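Local coordinates for protein shikimate dehydrogenase (NADP(+)) (Thermotoga maritima, PDB 3U62) that catalyses the reversible NADPH-linked reduction of 3-dehydroshikimate to shikimate, a step on the way to chorismate and the aromatic amino acids, at residues Asp158-Asp161 against Glu162-Lys166; Glu231-Ile235 against Trp236-Asp240; Glu241-Phe244 against Lys245-Gly249. One frame throughout, in Å; residues are numbered along the deposited sequence.

Contact 1. Residues Asp158-Asp161 against Glu162-Lys166; sequences DQLD and EVVKK
The flat groups that meet here are peptide units: the carbonyl group of Q159 has the two methyls of V163 pressed beside its oxygen, and the same oxygen takes the N-H of V163, with V163 N 3.0 Å from Q159 O. This is the opening turn of helix 160-165, in the Rossmann-type NADP-binding domain. The chain leaves the edge strand 153-156 through a short 3-10 stretch, enters this helix and passes on to strand 169-172, a connection of the beta-alpha-beta kind.

The next rung repeats the pattern, V164 N to L160 O at 3.0 Å, but the one after it is weak, with K165 N 3.4 Å from D161 O, and the chain leaves the helix shortly afterwards. Valine and leucine suit the inward side because it is the side buried against the sheet. With L160 CG anti to the backbone N (chi1 -178°), the leucine runs alongside V164, both pointing the same way, and L160 CD1 comes 3.7 Å from V164 CG2. L160 reaches V112, V114 and V138 on the strands below, whereas V164 meets V185 and L193.

Polar ends suit the flank that faces residues 186-189: D161 OD2 accepts hydrogen bonds from S186 and S189, and K165 forms a salt bridge with D188. Before the helix, Q159 OE1 bonds to the backbone N of S156, holding the entry to the end of its strand. D158 OD1 bonds to S156 OG, and the like charges of D158 OD2 and exposed E162 OE2 are spaced 6.0 Å apart. V163 CG2, placed by the first torsion between the residue's own N and C, sits 3.2 Å from L160 O.

Contact 2. Residues Glu231-Ile235 against Trp236-Asp240; sequences ENLKI and WGIYD
L233 O accepts the N-H of I238 at 2.9 Å, nearly straight at 165°, and this six-to-one bond closes helix 222-235. Its companion, from G237 N to K234 O at 3.1 Å, is more bent and comes from above the carbonyl plane; together they make a Schellman motif. G237 has a positive phi of 72°, a conformation easiest for a residue without a side chain.

One residue earlier, W236 N bonds to N232 O, which stands 3.1 Å above one face of the indole, displaced toward the rim. N232 CB meets the six-membered ring over its face, 4.1 Å from the centroid. L233 CD2 reaches the indole edge and also I238 CG1, at 3.8 Å, the leucine and isoleucine crossing at about a right angle. Y239 CG, anti to the backbone N (chi1 178°), lays the phenol ring beside K234, whose CE sits over its face in a CH-pi contact; lysine suits the place because its long methylene chain can cover a ring face at the surface.

W236 stacks on F3 and bonds through NE1 to V85 O, N232 bonds to T93, and L233 packs on helix 15-26, joining this helix end to strands 2-7 and 84-86.

Contact 3. Residues Glu241-Phe244 against Lys245-Gly249; sequences EEVF and KEVFG
The rings of F244 and F248, one helical turn apart, lie nearly parallel at 15° with centroids 4.6 Å apart, but slid so far that they barely overlap. F244 CE1 rests over the face of F248, 3.4 Å from F248 CG, and F248 CB lies over the face of F244 as a CH-pi contact. F244 reaches down the helix because its CG is anti to the backbone N (chi1 -176°). With an alanine here, F248 CB would probably lose the ring face it packs on, and a gap is likely to open toward M230 and L233.

The backbone bonds of the helix hold the two rings one turn apart, with F248 N 2.8 Å from F244 O. On the solvent side E241 and K245 run alongside each other, with a long salt bridge of 3.9 Å from E241 OE2 to K245 NZ.

Further out, D240 caps V243 N, Y226 meets F244, Y19 meets F248 edge-to-face, and a salt bridge from E246 OE1 to R25 NE reaches helix 15-26. Phenylalanine and valine face inward, charges mostly outward: the amphipathic pattern of a helix laid against two others, 15-26 and 222-235, with F248 near the predicted shikimate-binding S15.

Along the chain the three contacts come in series, contact 1 first and contacts 2 and 3 near the C-terminus. Contact 1 stands alone on the parallel six-stranded sheet of the NADP domain, its centre 40 Å from those of the other two and on the opposite side of the chain's centre. Contacts 2 and 3 lie 12 Å apart, centre to centre, and touch: L233 CD1 packs against F244 CD1 at 3.4 Å, so the end of helix 222-235 and the following helix 241-248 form one block, joined by residues 236-240. That block packs on helix 15-26 of the substrate-binding domain, so the chain's last helices return to its N-terminal part after building the nucleotide domain.

Contact 1. Residues Asp158-Asp161 against Glu162-Lys166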
loop_
_atom_site.group_PDB
_atom_site.type_symbol
_atom_site.label_atom_id
_atom_site.label_comp_id
_atom_site.label_asym_id
_atom_site.label_seq_id
_atom_site.Cartn_x
_atom_site.Cartn_y
_atom_site.Cartn_z
ATOM N N ASP A 158 5.980 15.555 -14.895
ATOM C CA ASP A 158 6.869 15.885 -16.018
ATOM C C ASP A 158 8.338 15.959 -15.586
ATOM O O ASP A 158 9.241 15.886 -16.423
ATOM C CB ASP A 158 6.451 17.201 -16.677
ATOM C CG ASP A 158 6.401 18.356 -15.697
ATOM O OD1 ASP A 158 5.508 18.353 -14.827
ATOM O OD2 ASP A 158 7.247 19.267 -15.805
ATOM N N GLN A 159 8.562 16.100 -14.281
ATOM C CA GLN A 159 9.912 16.179 -13.728
ATOM C C GLN A 159 10.448 14.812 -13.303
ATOM O O GLN A 159 11.608 14.704 -12.896
ATOM C CB GLN A 159 9.948 17.144 -12.538
ATOM C CG GLN A 159 9.556 18.574 -12.874
ATOM C CD GLN A 159 9.539 19.471 -11.652
ATOM O OE1 GLN A 159 8.644 19.381 -10.812
ATOM N NE2 GLN A 159 10.526 20.353 -11.556
ATOM N N LEU A 160 9.612 13.776 -13.406
ATOM C CA LEU A 160 9.971 12.434 -12.931
ATOM C C LEU A 160 11.292 11.927 -13.505
ATOM O O LEU A 160 12.162 11.469 -12.763
ATOM C CB LEU A 160 8.850 11.420 -13.204
ATOM C CG LEU A 160 9.086 9.986 -12.703
ATOM C CD1 LEU A 160 9.151 9.944 -11.176
ATOM C CD2 LEU A 160 7.991 9.058 -13.204
ATOM N N ASP A 161 11.431 12.020 -14.823
ATOM C CA ASP A 161 12.615 11.535 -15.520
ATOM C C ASP A 161 13.907 12.185 -15.007
ATOM O O ASP A 161 14.894 11.491 -14.752
ATOM C CB ASP A 161 12.454 11.745 -17.027
ATOM C CG ASP A 161 13.520 11.037 -17.839
ATOM O OD1 ASP A 161 13.845 11.529 -18.940
ATOM O OD2 ASP A 161 14.037 9.989 -17.384
ATOM N N GLU A 162 13.886 13.509 -14.852
ATOM C CA GLU A 162 15.045 14.258 -14.355
ATOM C C GLU A 162 15.367 13.938 -12.901
ATOM O O GLU A 162 16.541 13.804 -12.541
ATOM C CB GLU A 162 14.815 15.763 -14.466
ATOM C CG GLU A 162 14.715 16.310 -15.871
ATOM C CD GLU A 162 13.975 17.641 -15.892
ATOM O OE1 GLU A 162 14.367 18.583 -15.153
ATOM O OE2 GLU A 162 12.993 17.752 -16.656
ATOM N N VAL A 163 14.333 13.835 -12.064
ATOM C CA VAL A 163 14.548 13.637 -10.628
ATOM C C VAL A 163 15.038 12.223 -10.294
ATOM O O VAL A 163 15.853 12.050 -9.383
ATOM C CB VAL A 163 13.313 14.025 -9.751
ATOM C CG1 VAL A 163 12.965 15.504 -9.925
ATOM C CG2 VAL A 163 12.112 13.141 -10.050
ATOM N N VAL A 164 14.551 11.227 -11.034
ATOM C CA VAL A 164 14.975 9.836 -10.837
ATOM C C VAL A 164 16.458 9.661 -11.186
ATOM O O VAL A 164 17.167 8.885 -10.537
ATOM C CB VAL A 164 14.083 8.834 -11.627
ATOM C CG1 VAL A 164 14.683 7.430 -11.627
ATOM C CG2 VAL A 164 12.682 8.795 -11.039
ATOM N N LYS A 165 16.921 10.401 -12.192
ATOM C CA LYS A 165 18.331 10.402 -12.587
ATOM C C LYS A 165 19.263 10.758 -11.419
ATOM O O LYS A 165 20.387 10.259 -11.341
ATOM C CB LYS A 165 18.545 11.361 -13.766
ATOM C CG LYS A 165 19.977 11.455 -14.297
ATOM C CD LYS A 165 20.431 10.165 -14.970
ATOM C CE LYS A 165 21.875 10.270 -15.428
ATOM N NZ LYS A 165 22.362 9.003 -16.041
ATOM N N LYS A 166 18.779 11.608 -10.512
ATOM C CA LYS A 166 19.561 12.074 -9.360
ATOM C C LYS A 166 19.310 11.259 -8.085
ATOM O O LYS A 166 19.841 11.582 -7.017
ATOM C CB LYS A 166 19.279 13.559 -9.097
ATOM C CG LYS A 166 19.758 14.499 -10.198
ATOM C CD LYS A 166 19.556 15.969 -9.826
ATOM C CE LYS A 166 20.187 16.862 -10.921
ATOM N NZ LYS A 166 20.084 18.310 -10.584
#

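Contact 2. Residues Glu231-Ile235 against Trp236-Asp240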
loop_
_atom_site.group_PDB
_atom_site.type_symbol
_atom_site.label_atom_id
_atom_site.label_comp_id
_atom_site.label_asym_id
_atom_site.label_seq_id
_atom_site.Cartn_x
_atom_site.Cartn_y
_atom_site.Cartn_z
ATOM N N GLU A 231 -0.229 -8.072 9.822
ATOM C CA GLU A 231 -0.552 -7.054 10.819
ATOM C C GLU A 231 -2.063 -6.926 11.035
ATOM O O GLU A 231 -2.512 -6.765 12.173
ATOM C CB GLU A 231 0.062 -5.704 10.430
ATOM C CG GLU A 231 0.112 -4.671 11.560
ATOM C CD GLU A 231 1.180 -4.954 12.609
ATOM O OE1 GLU A 231 2.132 -5.733 12.316
ATOM O OE2 GLU A 231 1.058 -4.395 13.736
ATOM N N ASN A 232 -2.832 -6.998 9.947
ATOM C CA ASN A 232 -4.297 -6.991 10.018
ATOM C C ASN A 232 -4.820 -8.084 10.936
ATOM O O ASN A 232 -5.661 -7.833 11.803
ATOM C CB ASN A 232 -4.921 -7.190 8.631
ATOM C CG ASN A 232 -4.641 -6.044 7.678
ATOM O OD1 ASN A 232 -4.298 -4.936 8.090
ATOM N ND2 ASN A 232 -4.796 -6.309 6.387
ATOM N N LEU A 233 -4.313 -9.299 10.732
ATOM C CA LEU A 233 -4.744 -10.464 11.497
ATOM C C LEU A 233 -4.351 -10.366 12.967
ATOM O O LEU A 233 -5.081 -10.849 13.839
ATOM C CB LEU A 233 -4.206 -11.757 10.875
ATOM C CG LEU A 233 -4.766 -12.149 9.500
ATOM C CD1 LEU A 233 -3.930 -13.249 8.885
ATOM C CD2 LEU A 233 -6.231 -12.577 9.580
ATOM N N LYS A 234 -3.205 -9.742 13.240
ATOM C CA LYS A 234 -2.770 -9.496 14.615
ATOM C C LYS A 234 -3.702 -8.504 15.315
ATOM O O LYS A 234 -4.085 -8.714 16.469
ATOM C CB LYS A 234 -1.324 -8.995 14.655
ATOM C CG LYS A 234 -0.280 -10.057 14.342
ATOM C CD LYS A 234 1.124 -9.482 14.426
ATOM C CE LYS A 234 2.173 -10.520 14.068
ATOM N NZ LYS A 234 3.556 -9.994 14.241
ATOM N N ILE A 235 -4.058 -7.433 14.605
ATOM C CA ILE A 235 -5.005 -6.436 15.109
ATOM C C ILE A 235 -6.373 -7.069 15.386
ATOM O O ILE A 235 -6.998 -6.789 16.412
ATOM C CB ILE A 235 -5.128 -5.227 14.141
ATOM C CG1 ILE A 235 -3.851 -4.382 14.199
ATOM C CG2 ILE A 235 -6.351 -4.368 14.478
ATOM C CD1 ILE A 235 -3.728 -3.345 13.101
ATOM N N TRP A 236 -6.810 -7.939 14.479
ATOM C CA TRP A 236 -8.098 -8.618 14.606
ATOM C C TRP A 236 -8.088 -9.757 15.637
ATOM O O TRP A 236 -9.134 -10.339 15.938
ATOM C CB TRP A 236 -8.574 -9.118 13.235
ATOM C CG TRP A 236 -8.878 -8.009 12.253
ATOM C CD1 TRP A 236 -9.278 -6.736 12.552
ATOM C CD2 TRP A 236 -8.831 -8.084 10.819
ATOM N NE1 TRP A 236 -9.474 -6.013 11.401
ATOM C CE2 TRP A 236 -9.212 -6.815 10.322
ATOM C CE3 TRP A 236 -8.512 -9.101 9.906
ATOM C CZ2 TRP A 236 -9.273 -6.531 8.953
ATOM C CZ3 TRP A 236 -8.572 -8.817 8.542
ATOM C CH2 TRP A 236 -8.951 -7.541 8.081
ATOM N N GLY A 237 -6.905 -10.061 16.175
ATOM C CA GLY A 237 -6.738 -11.077 17.216
ATOM C C GLY A 237 -6.914 -12.501 16.721
ATOM O O GLY A 237 -7.300 -13.389 17.485
ATOM N N ILE A 238 -6.621 -12.714 15.440
ATOM C CA ILE A 238 -6.857 -14.002 14.786
ATOM C C ILE A 238 -5.650 -14.466 13.965
ATOM O O ILE A 238 -5.800 -15.110 12.920
ATOM C CB ILE A 238 -8.141 -13.967 13.908
ATOM C CG1 ILE A 238 -8.094 -12.792 12.915
ATOM C CG2 ILE A 238 -9.383 -13.907 14.795
ATOM C CD1 ILE A 238 -9.263 -12.724 11.949
ATOM N N TYR A 239 -4.456 -14.146 14.456
ATOM C CA TYR A 239 -3.220 -14.493 13.766
ATOM C C TYR A 239 -2.654 -15.835 14.227
ATOM O O TYR A 239 -2.367 -16.038 15.409
ATOM C CB TYR A 239 -2.180 -13.378 13.926
ATOM C CG TYR A 239 -0.847 -13.680 13.274
ATOM C CD1 TYR A 239 -0.735 -13.794 11.887
ATOM C CD2 TYR A 239 0.303 -13.842 14.044
ATOM C CE1 TYR A 239 0.489 -14.069 11.287
ATOM C CE2 TYR A 239 1.533 -14.116 13.454
ATOM C CZ TYR A 239 1.618 -14.228 12.075
ATOM O OH TYR A 239 2.830 -14.499 11.484
ATOM N N ASP A 240 -2.507 -16.744 13.265
ATOM C CA ASP A 240 -1.902 -18.054 13.465
ATOM C C ASP A 240 -0.692 -18.093 12.540
ATOM O O ASP A 240 -0.845 -18.163 11.317
ATOM C CB ASP A 240 -2.911 -19.152 13.104
ATOM C CG ASP A 240 -2.398 -20.558 13.395
ATOM O OD1 ASP A 240 -1.274 -20.904 12.968
ATOM O OD2 ASP A 240 -3.134 -21.330 14.045
#

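Contact 3. Residues Glu241-Phe244 against Lys245-Gly249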
loop_
_atom_site.group_PDB
_atom_site.type_symbol
_atom_site.label_atom_id
_atom_site.label_comp_id
_atom_site.label_asym_id
_atom_site.label_seq_id
_atom_site.Cartn_x
_atom_site.Cartn_y
_atom_site.Cartn_z
ATOM N N GLU A 241 0.502 -18.028 13.123
ATOM C CA GLU A 241 1.742 -17.864 12.355
ATOM C C GLU A 241 1.977 -18.959 11.316
ATOM O O GLU A 241 2.312 -18.663 10.167
ATOM C CB GLU A 241 2.950 -17.748 13.294
ATOM C CG GLU A 241 4.257 -17.371 12.593
ATOM C CD GLU A 241 5.430 -17.239 13.549
ATOM O OE1 GLU A 241 5.590 -18.108 14.434
ATOM O OE2 GLU A 241 6.201 -16.266 13.411
ATOM N N GLU A 242 1.797 -20.214 11.720
ATOM C CA GLU A 242 2.059 -21.347 10.835
ATOM C C GLU A 242 1.063 -21.425 9.683
ATOM O O GLU A 242 1.456 -21.660 8.537
ATOM C CB GLU A 242 2.077 -22.655 11.626
ATOM C CG GLU A 242 3.263 -22.779 12.576
ATOM C CD GLU A 242 3.125 -23.935 13.547
ATOM O OE1 GLU A 242 2.378 -24.892 13.245
ATOM O OE2 GLU A 242 3.769 -23.891 14.616
ATOM N N VAL A 243 -0.216 -21.225 9.989
ATOM C CA VAL A 243 -1.261 -21.232 8.965
ATOM C C VAL A 243 -1.087 -20.040 8.021
ATOM O O VAL A 243 -1.282 -20.173 6.808
ATOM C CB VAL A 243 -2.684 -21.256 9.590
ATOM C CG1 VAL A 243 -3.763 -21.134 8.519
ATOM C CG2 VAL A 243 -2.891 -22.533 10.395
ATOM N N PHE A 244 -0.707 -18.888 8.574
ATOM C CA PHE A 244 -0.466 -17.701 7.761
ATOM C C PHE A 244 0.639 -17.932 6.735
ATOM O O PHE A 244 0.470 -17.612 5.557
ATOM C CB PHE A 244 -0.131 -16.480 8.620
ATOM C CG PHE A 244 0.034 -15.220 7.825
ATOM C CD1 PHE A 244 -1.080 -14.496 7.421
ATOM C CD2 PHE A 244 1.296 -14.770 7.450
ATOM C CE1 PHE A 244 -0.945 -13.332 6.675
ATOM C CE2 PHE A 244 1.444 -13.606 6.700
ATOM C CZ PHE A 244 0.318 -12.890 6.309
ATOM N N LYS A 245 1.763 -18.483 7.187
ATOM C CA LYS A 245 2.897 -18.767 6.309
ATOM C C LYS A 245 2.535 -19.771 5.218
ATOM O O LYS A 245 2.981 -19.638 4.073
ATOM C CB LYS A 245 4.096 -19.272 7.115
ATOM C CG LYS A 245 4.781 -18.199 7.943
ATOM C CD LYS A 245 5.940 -18.774 8.731
ATOM C CE LYS A 245 6.598 -17.708 9.589
ATOM N NZ LYS A 245 7.741 -18.260 10.372
ATOM N N GLU A 246 1.726 -20.766 5.575
ATOM C CA GLU A 246 1.289 -21.778 4.619
ATOM C C GLU A 246 0.372 -21.191 3.543
ATOM O O GLU A 246 0.579 -21.434 2.351
ATOM C CB GLU A 246 0.588 -22.927 5.345
ATOM C CG GLU A 246 0.217 -24.100 4.450
ATOM C CD GLU A 246 -0.420 -25.237 5.218
ATOM O OE1 GLU A 246 -1.567 -25.608 4.889
ATOM O OE2 GLU A 246 0.219 -25.761 6.157
ATOM N N VAL A 247 -0.628 -20.420 3.964
ATOM C CA VAL A 247 -1.646 -19.905 3.046
ATOM C C VAL A 247 -1.188 -18.638 2.320
ATOM O O VAL A 247 -1.202 -18.588 1.090
ATOM C CB VAL A 247 -3.011 -19.686 3.758
ATOM C CG1 VAL A 247 -4.018 -19.010 2.829
ATOM C CG2 VAL A 247 -3.571 -21.011 4.266
ATOM N N PHE A 248 -0.778 -17.622 3.080
ATOM C CA PHE A 248 -0.361 -16.350 2.492
ATOM C C PHE A 248 1.023 -16.399 1.842
ATOM O O PHE A 248 1.356 -15.531 1.035
ATOM C CB PHE A 248 -0.438 -15.216 3.518
ATOM C CG PHE A 248 -1.817 -14.640 3.683
ATOM C CD1 PHE A 248 -2.765 -15.283 4.474
ATOM C CD2 PHE A 248 -2.169 -13.454 3.045
ATOM C CE1 PHE A 248 -4.044 -14.752 4.631
ATOM C CE2 PHE A 248 -3.447 -12.917 3.194
ATOM C CZ PHE A 248 -4.385 -13.566 3.990
ATOM N N GLY A 249 1.819 -17.409 2.187
ATOM C CA GLY A 249 3.134 -17.598 1.576
ATOM C C GLY A 249 3.076 -17.809 0.069
ATOM O O GLY A 249 4.089 -17.656 -0.621
#